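Local coordinates for protein bacterial regulatory proteins, tetR family (Corynebacterium glutamicum, PDB 3AQT) that represses transcription as a TetR-family regulator, probably binding DNA through a helix-turn-helix motif, and binds resorcinol as its inducer, at residues V67-I72 and G81-Y86; Q95-D100 and G141-Q146; R156-R161 and C186-L191; D165-L170 and E178-A183. All coordinates share one frame; numbering follows the deposited sequence.

Contact 1. Residues V67-I72 and G81-Y86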
loop_
_atom_site.group_PDB
_atom_site.type_symbol
_atom_site.label_atom_id
_atom_site.label_comp_id
_atom_site.label_asym_id
_atom_site.label_seq_id
_atom_site.Cartn_x
_atom_site.Cartn_y
_atom_site.Cartn_z
ATOM N N VAL B 67 -19.718 -3.802 -13.943
ATOM C CA VAL B 67 -20.311 -2.866 -14.894
ATOM C C VAL B 67 -19.375 -2.622 -16.066
ATOM O O VAL B 67 -18.252 -2.155 -15.885
ATOM C CB VAL B 67 -20.622 -1.504 -14.232
ATOM C CG1 VAL B 67 -21.245 -0.570 -15.247
ATOM C CG2 VAL B 67 -21.555 -1.694 -13.044
ATOM N N GLY B 68 -19.845 -2.930 -17.269
ATOM C CA GLY B 68 -19.022 -2.739 -18.446
ATOM C C GLY B 68 -19.249 -1.383 -19.064
ATOM O O GLY B 68 -20.223 -0.705 -18.736
ATOM N N ILE B 69 -18.377 -0.986 -19.981
ATOM C CA ILE B 69 -18.521 0.323 -20.587
ATOM C C ILE B 69 -19.718 0.429 -21.527
ATOM O O ILE B 69 -20.172 1.529 -21.840
ATOM C CB ILE B 69 -17.214 0.756 -21.320
ATOM C CG1 ILE B 69 -17.274 0.371 -22.784
ATOM C CG2 ILE B 69 -15.997 0.139 -20.641
ATOM C CD1 ILE B 69 -17.814 1.459 -23.699
ATOM N N ALA B 70 -20.239 -0.701 -21.981
ATOM C CA ALA B 70 -21.397 -0.653 -22.864
ATOM C C ALA B 70 -22.578 -0.117 -22.067
ATOM O O ALA B 70 -23.308 0.761 -22.521
ATOM C CB ALA B 70 -21.717 -2.042 -23.403
ATOM N N GLU B 71 -22.758 -0.643 -20.867
ATOM C CA GLU B 71 -23.856 -0.198 -20.032
ATOM C C GLU B 71 -23.658 1.257 -19.575
ATOM O O GLU B 71 -24.614 2.014 -19.432
ATOM C CB GLU B 71 -23.994 -1.126 -18.828
ATOM C CG GLU B 71 -25.249 -0.871 -18.035
ATOM C CD GLU B 71 -25.535 -1.958 -17.027
ATOM O OE1 GLU B 71 -26.622 -1.900 -16.405
ATOM O OE2 GLU B 71 -24.676 -2.861 -16.860
ATOM N N ILE B 72 -22.408 1.642 -19.361
ATOM C CA ILE B 72 -22.081 2.992 -18.933
ATOM C C ILE B 72 -22.357 3.995 -20.046
ATOM O O ILE B 72 -22.837 5.100 -19.791
ATOM C CB ILE B 72 -20.594 3.069 -18.517
ATOM C CG1 ILE B 72 -20.403 2.313 -17.202
ATOM C CG2 ILE B 72 -20.143 4.514 -18.396
ATOM C CD1 ILE B 72 -18.951 2.000 -16.844
ATOM N N GLY B 81 -19.538 2.225 -29.158
ATOM C CA GLY B 81 -18.280 2.310 -29.871
ATOM C C GLY B 81 -17.644 3.685 -29.818
ATOM O O GLY B 81 -16.583 3.891 -30.403
ATOM N N THR B 82 -18.266 4.625 -29.117
ATOM C CA THR B 82 -17.721 5.976 -29.050
ATOM C C THR B 82 -17.082 6.336 -27.712
ATOM O O THR B 82 -16.559 7.436 -27.545
ATOM C CB THR B 82 -18.811 7.024 -29.380
ATOM O OG1 THR B 82 -19.811 7.025 -28.354
ATOM C CG2 THR B 82 -19.472 6.695 -30.705
ATOM N N PHE B 83 -17.108 5.404 -26.766
ATOM C CA PHE B 83 -16.541 5.646 -25.443
ATOM C C PHE B 83 -15.108 6.159 -25.468
ATOM O O PHE B 83 -14.797 7.190 -24.869
ATOM C CB PHE B 83 -16.582 4.372 -24.602
ATOM C CG PHE B 83 -15.999 4.537 -23.225
ATOM C CD1 PHE B 83 -16.759 5.081 -22.191
ATOM C CD2 PHE B 83 -14.684 4.164 -22.965
ATOM C CE1 PHE B 83 -16.215 5.248 -20.915
ATOM C CE2 PHE B 83 -14.133 4.328 -21.694
ATOM C CZ PHE B 83 -14.900 4.871 -20.667
ATOM N N TYR B 84 -14.237 5.433 -26.159
ATOM C CA TYR B 84 -12.827 5.792 -26.243
ATOM C C TYR B 84 -12.548 7.108 -26.953
ATOM O O TYR B 84 -11.417 7.396 -27.342
ATOM C CB TYR B 84 -12.048 4.633 -26.866
ATOM C CG TYR B 84 -12.133 3.410 -25.987
ATOM C CD1 TYR B 84 -11.442 3.357 -24.781
ATOM C CD2 TYR B 84 -12.984 2.356 -26.304
ATOM C CE1 TYR B 84 -11.599 2.288 -23.904
ATOM C CE2 TYR B 84 -13.152 1.279 -25.435
ATOM C CZ TYR B 84 -12.457 1.251 -24.234
ATOM O OH TYR B 84 -12.628 0.204 -23.352
ATOM N N ASN B 85 -13.588 7.915 -27.109
ATOM C CA ASN B 85 -13.438 9.226 -27.715
ATOM C C ASN B 85 -13.359 10.233 -26.575
ATOM O O ASN B 85 -13.070 11.409 -26.794
ATOM C CB ASN B 85 -14.645 9.559 -28.587
ATOM C CG ASN B 85 -14.425 9.223 -30.045
ATOM O OD1 ASN B 85 -15.346 9.320 -30.852
ATOM N ND2 ASN B 85 -13.201 8.837 -30.396
ATOM N N TYR B 86 -13.612 9.761 -25.357
ATOM C CA TYR B 86 -13.614 10.625 -24.181
ATOM C C TYR B 86 -12.664 10.165 -23.080
ATOM O O TYR B 86 -12.254 10.958 -22.237
ATOM C CB TYR B 86 -15.037 10.712 -23.641
ATOM C CG TYR B 86 -16.044 11.036 -24.717
ATOM C CD1 TYR B 86 -16.173 12.336 -25.215
ATOM C CD2 TYR B 86 -16.856 10.040 -25.255
ATOM C CE1 TYR B 86 -17.091 12.632 -26.220
ATOM C CE2 TYR B 86 -17.775 10.323 -26.260
ATOM C CZ TYR B 86 -17.889 11.617 -26.737
ATOM O OH TYR B 86 -18.810 11.894 -27.725
#
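Ile69 sets CG1, the branch that bears CD1, at a chi1 of 93° from its backbone N, about 33° from a staggered position and so perhaps slightly strained, with CG2 roughly anti to the carbonyl carbon; Phe83 swings CG anti to its backbone N (chi1 179°), and the two side chains meet obliquely. The touching branch of Ile69 is the longer one: its CD1 lies 3.3 Å from Phe83 CB, a tight apolar fit, and 3.6 Å from Phe83 CG. Contact is therefore made at the root of the phenyl group, with Ile69 CB over one face of the ring. The other branch, CG2, approaches the phenol end of Tyr84 loosely, 4.3 Å from Tyr84 OH. Phe83 and Tyr84 are also fitted to each other: CD2 of Phe83 stands over the centre of the Tyr84 ring, 3.6 Å above its plane, and Tyr84 CE1 lies in the plane of the Phe83 ring at its edge. Phe83 and Ile72 both also pack on Leu93 of helix 90-111. Gly68 caps the start of helix 69-75, its O accepting from Ile72 N at 3.3 Å, and Arg90 bonds to the carbonyl of Val67. Both segments fall within the predicted DNA-binding motif, and this apolar meeting of helix 69-75 with the 3-10 turn that follows is consistent with the packing of a TetR-type helix-turn-helix.

Contact 2. Residues Q95-D100 and G141-Q146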
loop_
_atom_site.group_PDB
_atom_site.type_symbol
_atom_site.label_atom_id
_atom_site.label_comp_id
_atom_site.label_asym_id
_atom_site.label_seq_id
_atom_site.Cartn_x
_atom_site.Cartn_y
_atom_site.Cartn_z
ATOM N N GLN B 95 -10.765 5.905 -12.142
ATOM C CA GLN B 95 -10.092 6.883 -11.318
ATOM C C GLN B 95 -10.922 8.143 -11.100
ATOM O O GLN B 95 -10.922 8.703 -10.001
ATOM C CB GLN B 95 -8.736 7.214 -11.932
ATOM C CG GLN B 95 -7.721 6.119 -11.681
ATOM C CD GLN B 95 -6.381 6.423 -12.296
ATOM O OE1 GLN B 95 -5.933 7.572 -12.314
ATOM N NE2 GLN B 95 -5.720 5.393 -12.797
ATOM N N ALA B 96 -11.637 8.581 -12.130
ATOM C CA ALA B 96 -12.477 9.767 -12.015
ATOM C C ALA B 96 -13.606 9.498 -11.035
ATOM O O ALA B 96 -13.954 10.362 -10.235
ATOM C CB ALA B 96 -13.040 10.153 -13.370
ATOM N N VAL B 97 -14.171 8.296 -11.089
ATOM C CA VAL B 97 -15.250 7.924 -10.185
ATOM C C VAL B 97 -14.729 7.874 -8.745
ATOM O O VAL B 97 -15.410 8.311 -7.815
ATOM C CB VAL B 97 -15.856 6.546 -10.589
ATOM C CG1 VAL B 97 -16.806 6.032 -9.516
ATOM C CG2 VAL B 97 -16.604 6.693 -11.903
ATOM N N ALA B 98 -13.523 7.339 -8.563
ATOM C CA ALA B 98 -12.916 7.259 -7.234
ATOM C C ALA B 98 -12.606 8.668 -6.716
ATOM O O ALA B 98 -12.807 8.957 -5.538
ATOM C CB ALA B 98 -11.635 6.421 -7.281
ATOM N N GLU B 99 -12.118 9.543 -7.592
ATOM C CA GLU B 99 -11.819 10.912 -7.177
ATOM C C GLU B 99 -13.096 11.560 -6.661
ATOM O O GLU B 99 -13.094 12.236 -5.627
ATOM C CB GLU B 99 -11.265 11.747 -8.338
ATOM C CG GLU B 99 -9.774 11.567 -8.589
ATOM C CD GLU B 99 -9.180 12.677 -9.456
ATOM O OE1 GLU B 99 -9.899 13.645 -9.790
ATOM O OE2 GLU B 99 -7.982 12.589 -9.800
ATOM N N ASP B 100 -14.187 11.346 -7.386
ATOM C CA ASP B 100 -15.467 11.906 -7.009
ATOM C C ASP B 100 -15.866 11.408 -5.621
ATOM O O ASP B 100 -16.313 12.182 -4.781
ATOM C CB ASP B 100 -16.525 11.520 -8.049
ATOM C CG ASP B 100 -17.904 12.058 -7.710
ATOM O OD1 ASP B 100 -18.112 13.288 -7.820
ATOM O OD2 ASP B 100 -18.779 11.250 -7.330
ATOM N N GLY B 141 -15.525 -0.227 -1.233
ATOM C CA GLY B 141 -14.830 -1.485 -1.067
ATOM C C GLY B 141 -14.231 -1.907 -2.389
ATOM O O GLY B 141 -13.149 -2.485 -2.439
ATOM N N GLY B 142 -14.940 -1.610 -3.470
ATOM C CA GLY B 142 -14.454 -1.963 -4.787
ATOM C C GLY B 142 -13.212 -1.179 -5.161
ATOM O O GLY B 142 -12.343 -1.696 -5.857
ATOM N N PHE B 143 -13.121 0.067 -4.708
ATOM C CA PHE B 143 -11.958 0.893 -5.017
ATOM C C PHE B 143 -10.691 0.320 -4.383
ATOM O O PHE B 143 -9.663 0.174 -5.041
ATOM C CB PHE B 143 -12.149 2.331 -4.505
ATOM C CG PHE B 143 -13.317 3.061 -5.120
ATOM C CD1 PHE B 143 -13.491 3.093 -6.500
ATOM C CD2 PHE B 143 -14.237 3.732 -4.314
ATOM C CE1 PHE B 143 -14.561 3.780 -7.071
ATOM C CE2 PHE B 143 -15.317 4.426 -4.874
ATOM C CZ PHE B 143 -15.477 4.448 -6.258
ATOM N N PHE B 144 -10.778 -0.007 -3.099
ATOM C CA PHE B 144 -9.632 -0.530 -2.365
ATOM C C PHE B 144 -9.149 -1.921 -2.744
ATOM O O PHE B 144 -8.033 -2.297 -2.398
ATOM C CB PHE B 144 -9.918 -0.469 -0.866
ATOM C CG PHE B 144 -9.896 0.923 -0.313
ATOM C CD1 PHE B 144 -8.697 1.527 0.033
ATOM C CD2 PHE B 144 -11.067 1.650 -0.189
ATOM C CE1 PHE B 144 -8.663 2.835 0.493
ATOM C CE2 PHE B 144 -11.043 2.961 0.270
ATOM C CZ PHE B 144 -9.836 3.552 0.611
ATOM N N ILE B 145 -9.971 -2.683 -3.457
ATOM C CA ILE B 145 -9.575 -4.030 -3.857
ATOM C C ILE B 145 -9.214 -4.120 -5.337
ATOM O O ILE B 145 -8.057 -4.358 -5.675
ATOM C CB ILE B 145 -10.685 -5.063 -3.530
ATOM C CG1 ILE B 145 -12.006 -4.644 -4.182
ATOM C CG2 ILE B 145 -10.849 -5.187 -2.018
ATOM C CD1 ILE B 145 -13.210 -5.570 -3.929
ATOM N N GLN B 146 -10.199 -3.918 -6.213
ATOM C CA GLN B 146 -9.984 -3.989 -7.659
ATOM C C GLN B 146 -9.272 -2.792 -8.296
ATOM O O GLN B 146 -9.310 -2.635 -9.518
ATOM C CB GLN B 146 -11.317 -4.183 -8.394
ATOM C CG GLN B 146 -11.888 -5.587 -8.360
ATOM C CD GLN B 146 -13.013 -5.727 -7.363
ATOM O OE1 GLN B 146 -13.944 -4.923 -7.345
ATOM N NE2 GLN B 146 -12.941 -6.757 -6.528
#
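The 2.8 Å backbone bond from Glu99 N to Gln95 O closes the helical turn that presents Val97 and Ala98 to Phe143. The contact between the two segments is itself apolar, and a single ring supplies the whole of one side. Phe143 holds CG anti to its carbonyl carbon (chi1 -62°), which sends the ring across to helix 90-111. Ala98 takes one face: its CA stands 4.1 Å from the centroid of the Phe143 ring, 22° off the normal, a CH-pi contact displaced toward the rim. Ala98 CB adds a second touch, 3.9 Å from Phe143 CD1. Val97 comes from another direction, at the ring edge near its plane, where its CG1 is 3.9 Å from Phe143 CZ; the two side chains cross at about a right angle. One face and one edge of the buried ring are thus fitted against a single turn. Around this junction Val97 also rests on Ala55 of helix 41-62, while Phe144, the next residue, turns to Leu154 of helix 150-157 and to Ile192 and Ile195 of helix 180-199, so that helix 138-146 lies between helix 90-111 on one hand and helices 150-157 and 180-199 on the other.

Contact 3. Residues R156-R161 and C186-L191. With RCO (resorcinol), chain D.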
loop_
_atom_site.group_PDB
_atom_site.type_symbol
_atom_site.label_atom_id
_atom_site.label_comp_id
_atom_site.label_asym_id
_atom_site.label_seq_id
_atom_site.Cartn_x
_atom_site.Cartn_y
_atom_site.Cartn_z
ATOM N N ARG B 156 -3.898 12.289 -4.494
ATOM C CA ARG B 156 -4.241 13.503 -5.227
ATOM C C ARG B 156 -5.368 14.254 -4.537
ATOM O O ARG B 156 -5.381 15.480 -4.508
ATOM C CB ARG B 156 -4.718 13.185 -6.653
ATOM C CG ARG B 156 -3.739 12.466 -7.532
ATOM C CD ARG B 156 -4.139 12.596 -8.987
ATOM N NE ARG B 156 -5.331 11.827 -9.358
ATOM C CZ ARG B 156 -5.298 10.615 -9.906
ATOM N NH1 ARG B 156 -4.137 10.018 -10.145
ATOM N NH2 ARG B 156 -6.427 10.013 -10.252
ATOM N N ILE B 157 -6.319 13.509 -3.993
ATOM C CA ILE B 157 -7.486 14.107 -3.360
ATOM C C ILE B 157 -7.430 14.320 -1.855
ATOM O O ILE B 157 -7.696 15.424 -1.387
ATOM C CB ILE B 157 -8.753 13.279 -3.681
ATOM C CG1 ILE B 157 -8.847 13.035 -5.191
ATOM C CG2 ILE B 157 -9.990 14.005 -3.188
ATOM C CD1 ILE B 157 -8.941 14.281 -6.117
ATOM N N LEU B 158 -7.096 13.278 -1.097
ATOM C CA LEU B 158 -7.056 13.393 0.361
ATOM C C LEU B 158 -5.673 13.662 0.941
ATOM O O LEU B 158 -5.550 14.050 2.101
ATOM C CB LEU B 158 -7.636 12.132 0.998
ATOM C CG LEU B 158 -9.079 11.815 0.599
ATOM C CD1 LEU B 158 -9.525 10.515 1.257
ATOM C CD2 LEU B 158 -9.985 12.968 1.008
ATOM N N GLY B 159 -4.636 13.472 0.133
ATOM C CA GLY B 159 -3.288 13.689 0.618
ATOM C C GLY B 159 -3.046 15.098 1.127
ATOM O O GLY B 159 -2.525 15.281 2.235
ATOM N N PRO B 160 -3.407 16.125 0.338
ATOM C CA PRO B 160 -3.192 17.508 0.777
ATOM C C PRO B 160 -3.928 17.816 2.070
ATOM O O PRO B 160 -3.467 18.627 2.873
ATOM C CB PRO B 160 -3.705 18.330 -0.399
ATOM C CG PRO B 160 -3.463 17.419 -1.582
ATOM C CD PRO B 160 -3.914 16.084 -1.047
ATOM N N ARG B 161 -5.067 17.160 2.275
ATOM C CA ARG B 161 -5.851 17.375 3.487
ATOM C C ARG B 161 -5.187 16.706 4.687
ATOM O O ARG B 161 -5.123 17.274 5.782
ATOM C CB ARG B 161 -7.279 16.832 3.308
ATOM C CG ARG B 161 -8.113 17.614 2.306
ATOM C CD ARG B 161 -9.515 17.045 2.158
ATOM N NE ARG B 161 -10.388 17.985 1.451
ATOM C CZ ARG B 161 -10.497 18.078 0.129
ATOM N NH1 ARG B 161 -9.798 17.276 -0.670
ATOM N NH2 ARG B 161 -11.286 18.998 -0.400
ATOM N N CYS B 186 2.599 7.070 3.748
ATOM C CA CYS B 186 2.535 5.830 4.520
ATOM C C CYS B 186 1.157 5.636 5.134
ATOM O O CYS B 186 0.668 4.508 5.254
ATOM C CB CYS B 186 3.595 5.821 5.624
ATOM S SG CYS B 186 5.264 5.525 5.009
ATOM N N THR B 187 0.538 6.744 5.529
ATOM C CA THR B 187 -0.790 6.704 6.117
ATOM C C THR B 187 -1.755 6.048 5.130
ATOM O O THR B 187 -2.493 5.134 5.486
ATOM C CB THR B 187 -1.283 8.129 6.457
ATOM O OG1 THR B 187 -0.408 8.710 7.429
ATOM C CG2 THR B 187 -2.692 8.097 7.011
ATOM N N PHE B 188 -1.741 6.505 3.883
ATOM C CA PHE B 188 -2.631 5.935 2.891
ATOM C C PHE B 188 -2.227 4.526 2.438
ATOM O O PHE B 188 -3.084 3.713 2.068
ATOM C CB PHE B 188 -2.772 6.911 1.728
ATOM C CG PHE B 188 -3.618 8.097 2.076
ATOM C CD1 PHE B 188 -4.990 7.954 2.237
ATOM C CD2 PHE B 188 -3.042 9.330 2.342
ATOM C CE1 PHE B 188 -5.772 9.018 2.664
ATOM C CE2 PHE B 188 -3.813 10.406 2.770
ATOM C CZ PHE B 188 -5.184 10.250 2.933
ATOM N N GLY B 189 -0.933 4.228 2.485
ATOM C CA GLY B 189 -0.489 2.897 2.128
ATOM C C GLY B 189 -1.051 1.945 3.170
ATOM O O GLY B 189 -1.539 0.861 2.842
ATOM N N SER B 190 -0.999 2.367 4.433
ATOM C CA SER B 190 -1.517 1.572 5.552
ATOM C C SER B 190 -3.032 1.460 5.505
ATOM O O SER B 190 -3.595 0.407 5.810
ATOM C CB SER B 190 -1.139 2.207 6.888
ATOM O OG SER B 190 0.260 2.173 7.090
ATOM N N LEU B 191 -3.691 2.555 5.138
ATOM C CA LEU B 191 -5.146 2.571 5.065
ATOM C C LEU B 191 -5.620 1.493 4.103
ATOM O O LEU B 191 -6.478 0.676 4.442
ATOM C CB LEU B 191 -5.640 3.941 4.596
ATOM C CG LEU B 191 -7.157 4.112 4.431
ATOM C CD1 LEU B 191 -7.834 4.148 5.793
ATOM C CD2 LEU B 191 -7.436 5.404 3.677
HETATM C C1 RCO D . -8.377 13.460 5.307
HETATM C C2 RCO D . -7.802 14.116 6.440
HETATM C C3 RCO D . -6.934 13.400 7.309
HETATM C C4 RCO D . -6.645 12.050 7.039
HETATM C C5 RCO D . -7.208 11.406 5.927
HETATM C C6 RCO D . -8.078 12.114 5.054
HETATM O O1 RCO D . -9.228 14.166 4.462
HETATM O O3 RCO D . -6.362 14.009 8.422
#
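Ile157, leading up to the meeting of Leu158 with Phe188, offers its carbonyl O to Arg161 NH1 at 2.9 Å, a weak and bent bond. Leu158 itself uses its CB, 3.6 Å from Phe188 CZ, and with CG anti to its carbonyl carbon (chi1 -59°) the branch carries CD2 to 3.7 Å from O1 of resorcinol. Gly159 follows with its CA, 4.0 Å from Phe188 CE2, so the outer end of the phenyl ring abuts backbone here. Arg161 lends its aliphatic part to the ligand: CB lies 3.5 Å from resorcinol O1, while the chain, extended from CG to NE, runs on to a salt bridge with Asp110. Phe188 in turn approaches the ligand obliquely, its CZ 3.8 Å from resorcinol C5, so that the ring tip is shared between Leu158 and the bound resorcinol. On helix 180-199, Ser190 OG and N reach Cys186 O from opposite faces of its plane. The side of this helix that bears Ser190 packs on Cys186 of the second subunit, with a weak hydrogen bond between Ser190 OG and Ser190 OG of that subunit; Phe188 also packs on His151, Leu154 and Met155 of helix 150-157, and Leu158 rests on Leu130 of helix 119-134.

Contact 4. Residues D165-L170 and E178-A183. With RCO (resorcinol), chain D.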
loop_
_atom_site.group_PDB
_atom_site.type_symbol
_atom_site.label_atom_id
_atom_site.label_comp_id
_atom_site.label_asym_id
_atom_site.label_seq_id
_atom_site.Cartn_x
_atom_site.Cartn_y
_atom_site.Cartn_z
ATOM N N ASP B 165 -3.514 18.380 8.074
ATOM C CA ASP B 165 -3.837 17.966 9.425
ATOM C C ASP B 165 -2.578 17.549 10.181
ATOM O O ASP B 165 -2.419 17.880 11.353
ATOM C CB ASP B 165 -4.873 16.831 9.410
ATOM C CG ASP B 165 -6.261 17.309 8.990
ATOM O OD1 ASP B 165 -6.508 18.533 9.006
ATOM O OD2 ASP B 165 -7.120 16.465 8.658
ATOM N N LEU B 166 -1.678 16.838 9.513
ATOM C CA LEU B 166 -0.441 16.410 10.148
ATOM C C LEU B 166 0.481 17.590 10.435
ATOM O O LEU B 166 1.099 17.651 11.494
ATOM C CB LEU B 166 0.278 15.386 9.275
ATOM C CG LEU B 166 -0.399 14.012 9.197
ATOM C CD1 LEU B 166 0.399 13.116 8.250
ATOM C CD2 LEU B 166 -0.497 13.385 10.596
ATOM N N LEU B 167 0.577 18.527 9.497
ATOM C CA LEU B 167 1.417 19.700 9.698
ATOM C C LEU B 167 0.918 20.468 10.915
ATOM O O LEU B 167 1.699 20.974 11.718
ATOM C CB LEU B 167 1.367 20.618 8.482
ATOM C CG LEU B 167 2.124 21.934 8.698
ATOM C CD1 LEU B 167 3.587 21.635 9.043
ATOM C CD2 LEU B 167 2.013 22.804 7.453
ATOM N N HIS B 168 -0.401 20.560 11.027
ATOM C CA HIS B 168 -1.046 21.245 12.136
ATOM C C HIS B 168 -0.591 20.598 13.453
ATOM O O HIS B 168 -0.165 21.283 14.383
ATOM C CB HIS B 168 -2.565 21.137 11.949
ATOM C CG HIS B 168 -3.364 21.699 13.080
ATOM N ND1 HIS B 168 -2.854 22.621 13.969
ATOM C CD2 HIS B 168 -4.645 21.477 13.459
ATOM C CE1 HIS B 168 -3.787 22.940 14.849
ATOM N NE2 HIS B 168 -4.882 22.259 14.563
ATOM N N GLY B 169 -0.661 19.271 13.514
ATOM C CA GLY B 169 -0.251 18.564 14.712
ATOM C C GLY B 169 1.232 18.698 15.013
ATOM O O GLY B 169 1.657 18.618 16.166
ATOM N N LEU B 170 2.028 18.897 13.973
ATOM C CA LEU B 170 3.463 19.045 14.145
ATOM C C LEU B 170 3.749 20.418 14.753
ATOM O O LEU B 170 4.551 20.544 15.678
ATOM C CB LEU B 170 4.158 18.905 12.792
ATOM C CG LEU B 170 5.676 18.785 12.784
ATOM C CD1 LEU B 170 6.099 17.547 13.569
ATOM C CD2 LEU B 170 6.165 18.687 11.344
ATOM N N GLU B 178 9.412 13.111 11.175
ATOM C CA GLU B 178 10.671 13.513 10.551
ATOM C C GLU B 178 10.493 13.924 9.095
ATOM O O GLU B 178 11.197 14.806 8.604
ATOM C CB GLU B 178 11.684 12.378 10.644
ATOM C CG GLU B 178 12.030 12.002 12.072
ATOM C CD GLU B 178 12.752 10.678 12.162
ATOM O OE1 GLU B 178 12.124 9.639 11.873
ATOM O OE2 GLU B 178 13.948 10.673 12.514
ATOM N N ASP B 179 9.561 13.278 8.400
ATOM C CA ASP B 179 9.306 13.608 7.005
ATOM C C ASP B 179 7.799 13.629 6.751
ATOM O O ASP B 179 7.127 12.597 6.787
ATOM C CB ASP B 179 9.982 12.598 6.083
ATOM C CG ASP B 179 9.888 12.997 4.620
ATOM O OD1 ASP B 179 8.776 13.333 4.164
ATOM O OD2 ASP B 179 10.928 12.970 3.923
ATOM N N LEU B 180 7.289 14.824 6.482
ATOM C CA LEU B 180 5.875 15.057 6.254
ATOM C C LEU B 180 5.261 14.319 5.063
ATOM O O LEU B 180 4.133 13.819 5.150
ATOM C CB LEU B 180 5.656 16.556 6.115
ATOM C CG LEU B 180 4.381 17.161 6.689
ATOM C CD1 LEU B 180 4.039 16.552 8.040
ATOM C CD2 LEU B 180 4.603 18.659 6.816
ATOM N N ASP B 181 5.983 14.260 3.948
ATOM C CA ASP B 181 5.477 13.566 2.774
ATOM C C ASP B 181 5.437 12.069 3.028
ATOM O O ASP B 181 4.510 11.377 2.593
ATOM C CB ASP B 181 6.341 13.872 1.550
ATOM C CG ASP B 181 6.308 15.346 1.167
ATOM O OD1 ASP B 181 5.234 15.979 1.277
ATOM O OD2 ASP B 181 7.355 15.874 0.744
ATOM N N LEU B 182 6.436 11.572 3.749
ATOM C CA LEU B 182 6.507 10.160 4.076
ATOM C C LEU B 182 5.321 9.763 4.947
ATOM O O LEU B 182 4.666 8.757 4.693
ATOM C CB LEU B 182 7.806 9.847 4.818
ATOM C CG LEU B 182 7.901 8.384 5.270
ATOM C CD1 LEU B 182 8.105 7.501 4.042
ATOM C CD2 LEU B 182 9.044 8.194 6.256
ATOM N N ALA B 183 5.039 10.556 5.975
ATOM C CA ALA B 183 3.931 10.246 6.868
ATOM C C ALA B 183 2.618 10.247 6.109
ATOM O O ALA B 183 1.743 9.425 6.361
ATOM C CB ALA B 183 3.876 11.246 8.015
HETATM C C1 RCO D . -8.377 13.460 5.307
HETATM C C2 RCO D . -7.802 14.116 6.440
HETATM C C3 RCO D . -6.934 13.400 7.309
HETATM C C4 RCO D . -6.645 12.050 7.039
HETATM C C5 RCO D . -7.208 11.406 5.927
HETATM C C6 RCO D . -8.078 12.114 5.054
HETATM O O1 RCO D . -9.228 14.166 4.462
HETATM O O3 RCO D . -6.362 14.009 8.422
#
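Leading up to Leu180, which packs on Leu166 and Leu167, Glu178 points away and forms salt bridges with Arg219 and Arg229 of the second subunit. Asp179 then caps helix 180-199: its OD1 accepts from Leu182 N at 3.0 Å, the donor lying 49° out of the carboxylate plane. Leu180 buries more than any other residue here and divides its contacts between its two methyls. CD1 touches Leu166 CB at 4.1 Å and, more loosely, Leu170 CD2 at 4.5 Å, whereas CD2 lies 3.9 Å from Leu167 CD1, the two side chains crossing at about a right angle. Leu167 has CG anti to its backbone N (chi1 174°), which brings its CD1 to that methyl. Asp181, its CB directed away, forms a salt bridge with Arg163. One turn beyond Leu180, Ala183 CB closes the row, 4.0 Å from Leu166 CD1; Leu166 also touches Phe123 of helix 119-134. The apolar seam ties together two successive helices of the C-terminal domain, and Asp165, immediately before Leu166, accepts at OD2 a 2.6 Å hydrogen bond from O3 of resorcinol, a polar anchor point in an inducer pocket otherwise lined mainly by apolar residues.

Overall arrangement
Along the chain, contacts 1, 2 and 3 come in series, and contact 4 is nested within the loop closed by contact 3. Contact 1 lies in the probable DNA-binding region; the centres of contacts 2, 3 and 4 are about 18, 30 and 41 Å from its own, contact 4 across the chain's centre. Helix 90-111 links the parts: contact 2 uses it, and there Glu99 forms a salt bridge with Arg156 of contact 3, and Gln95 probably a hydrogen bond. Contacts 3 and 4, centres about 12 Å apart, share helices 159-171 and 180-199, resorcinol and the second subunit. Inducer binding could thus affect the dimer and, indirectly, the distant DNA-binding end.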